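Local coordinates for protein chitinase (Chromobacterium violaceum, PDB 4TXG) that probably hydrolyses glycosidic bonds in chitin as a family 18 glycoside hydrolase, with a carbohydrate-binding module encoded in the same chain, at residues 661-666 / 677-682. Residues are numbered along the deposited sequence; the frame is centred on the assembly and turned at random.
Sequences FSLGGF and PKLTIV
Pro677 lays its CB over one face of the Phe666 ring, a CH-pi contact 3.6 Å from CB to the ring centroid and only 16° off the ring normal. The contact lies at one end of an antiparallel strand pair at the margin of a four-stranded sheet, in the C-terminal beta domain that matches the Chitinase C family; strand 659-664 is outermost, and strand 678-683 separates it from strand 752-758. Glu381 and Thr382, within the glycosyl hydrolase family 18 range, also touch Phe666, consistent with this end of the pair facing the catalytic domain. At Lys678 the backbone takes over: its N donates to Gly664 O at 2.7 Å, and its O accepts from Gly664 N at 2.9 Å, completing a hydrogen-bonded pair. Leu679 shares a sheet face with Leu663, Phe661 and Ile681. Leu663, with CG beside its own backbone N (chi1 -64°), brings CD2 to 3.7 Å from Leu679 CB. Thr680 forms the second hydrogen-bonded pair, with Ser662; the bond from Thr680 N to Ser662 O is 2.9 Å long and nearly straight, 175° at the hydrogen. Thr680 O accepts from Ser662 N at 3.1 Å and from a water that also bonds Ser662 OG, so the water bridges side chain and opposing backbone. Ile681 runs alongside Phe661, pointing the same way: CG2 sits above the ring face, near the rim, while Tyr769, on strand 767-773 of the neighbouring six-stranded sheet, stacks on the Phe661 ring. Ile681 CG1 meets that ring at Phe661 CD2 and CE2, 3.7 Å from each.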
loop_
_atom_site.group_PDB
_atom_site.type_symbol
_atom_site.label_atom_id
_atom_site.label_comp_id
_atom_site.label_asym_id
_atom_site.label_seq_id
_atom_site.Cartn_x
_atom_site.Cartn_y
_atom_site.Cartn_z
ATOM N N PHE A 661 -8.453 2.217 -24.870
ATOM C CA PHE A 661 -9.393 2.812 -23.922
ATOM C C PHE A 661 -8.649 3.556 -22.827
ATOM O O PHE A 661 -7.676 3.034 -22.279
ATOM C CB PHE A 661 -10.264 1.752 -23.244
ATOM C CG PHE A 661 -11.189 1.016 -24.161
ATOM C CD1 PHE A 661 -10.723 -0.027 -24.952
ATOM C CD2 PHE A 661 -12.538 1.331 -24.196
ATOM C CE1 PHE A 661 -11.581 -0.719 -25.782
ATOM C CE2 PHE A 661 -13.401 0.637 -25.029
ATOM C CZ PHE A 661 -12.919 -0.386 -25.826
ATOM N N SER A 662 -9.116 4.748 -22.467
ATOM C CA SER A 662 -8.567 5.409 -21.282
ATOM C C SER A 662 -9.526 6.420 -20.672
ATOM O O SER A 662 -10.265 7.101 -21.386
ATOM C CB SER A 662 -7.239 6.096 -21.613
ATOM O OG SER A 662 -7.384 7.008 -22.682
ATOM N N LEU A 663 -9.510 6.495 -19.342
ATOM C CA LEU A 663 -10.230 7.535 -18.610
ATOM C C LEU A 663 -9.283 8.686 -18.334
ATOM O O LEU A 663 -8.150 8.464 -17.917
ATOM C CB LEU A 663 -10.798 6.992 -17.293
ATOM C CG LEU A 663 -11.860 5.910 -17.382
ATOM C CD1 LEU A 663 -12.267 5.421 -15.993
ATOM C CD2 LEU A 663 -13.071 6.461 -18.143
ATOM N N GLY A 664 -9.744 9.914 -18.562
ATOM C CA GLY A 664 -8.919 11.086 -18.332
ATOM C C GLY A 664 -9.772 12.324 -18.123
ATOM O O GLY A 664 -10.987 12.224 -17.963
ATOM N N GLY A 665 -9.144 13.495 -18.110
ATOM C CA GLY A 665 -9.877 14.726 -17.864
ATOM C C GLY A 665 -10.463 14.789 -16.463
ATOM O O GLY A 665 -11.567 15.306 -16.256
ATOM N N PHE A 666 -9.724 14.263 -15.493
ATOM C CA PHE A 666 -10.138 14.350 -14.092
ATOM C C PHE A 666 -9.966 15.775 -13.572
ATOM O O PHE A 666 -8.984 16.439 -13.898
ATOM C CB PHE A 666 -9.320 13.394 -13.218
ATOM C CG PHE A 666 -9.695 11.942 -13.366
ATOM C CD1 PHE A 666 -10.674 11.379 -12.554
ATOM C CD2 PHE A 666 -9.061 11.134 -14.304
ATOM C CE1 PHE A 666 -11.016 10.035 -12.668
ATOM C CE2 PHE A 666 -9.398 9.785 -14.424
ATOM C CZ PHE A 666 -10.379 9.238 -13.609
ATOM N N PRO A 677 -14.800 11.481 -15.146
ATOM C CA PRO A 677 -13.788 11.601 -16.194
ATOM C C PRO A 677 -14.384 11.369 -17.570
ATOM O O PRO A 677 -15.531 10.949 -17.702
ATOM C CB PRO A 677 -12.806 10.488 -15.850
ATOM C CG PRO A 677 -13.698 9.419 -15.245
ATOM C CD PRO A 677 -14.672 10.210 -14.401
ATOM N N LYS A 678 -13.588 11.640 -18.590
ATOM C CA LYS A 678 -13.975 11.354 -19.961
ATOM C C LYS A 678 -13.368 10.024 -20.397
ATOM O O LYS A 678 -12.179 9.788 -20.187
ATOM C CB LYS A 678 -13.505 12.489 -20.872
ATOM C CG LYS A 678 -14.054 12.458 -22.278
ATOM C CD LYS A 678 -13.633 13.712 -23.031
ATOM C CE LYS A 678 -14.139 14.968 -22.336
ATOM N NZ LYS A 678 -13.455 16.187 -22.849
ATOM N N LEU A 679 -14.184 9.154 -20.986
ATOM C CA LEU A 679 -13.681 7.917 -21.586
ATOM C C LEU A 679 -13.357 8.147 -23.061
ATOM O O LEU A 679 -14.218 8.569 -23.835
ATOM C CB LEU A 679 -14.699 6.784 -21.434
ATOM C CG LEU A 679 -14.401 5.458 -22.147
ATOM C CD1 LEU A 679 -13.137 4.801 -21.606
ATOM C CD2 LEU A 679 -15.599 4.509 -22.053
ATOM N N THR A 680 -12.109 7.900 -23.447
ATOM C CA THR A 680 -11.722 8.040 -24.849
ATOM C C THR A 680 -11.473 6.662 -25.434
ATOM O O THR A 680 -10.751 5.857 -24.853
ATOM C CB THR A 680 -10.462 8.909 -25.029
ATOM O OG1 THR A 680 -10.733 10.246 -24.580
ATOM C CG2 THR A 680 -10.042 8.952 -26.503
ATOM N N ILE A 681 -12.100 6.392 -26.574
ATOM C CA ILE A 681 -11.942 5.115 -27.265
ATOM C C ILE A 681 -11.314 5.405 -28.615
ATOM O O ILE A 681 -11.810 6.257 -29.351
ATOM C CB ILE A 681 -13.296 4.388 -27.461
ATOM C CG1 ILE A 681 -14.006 4.173 -26.119
ATOM C CG2 ILE A 681 -13.090 3.064 -28.206
ATOM C CD1 ILE A 681 -15.468 3.739 -26.267
ATOM N N VAL A 682 -10.212 4.729 -28.929
ATOM C CA VAL A 682 -9.502 4.971 -30.180
ATOM C C VAL A 682 -9.434 3.701 -31.020
ATOM O O VAL A 682 -8.997 2.647 -30.546
ATOM C CB VAL A 682 -8.064 5.479 -29.931
ATOM C CG1 VAL A 682 -7.386 5.845 -31.255
ATOM C CG2 VAL A 682 -8.073 6.663 -28.981
HETATM O O HOH W 1 -7.890 6.199 -25.290
#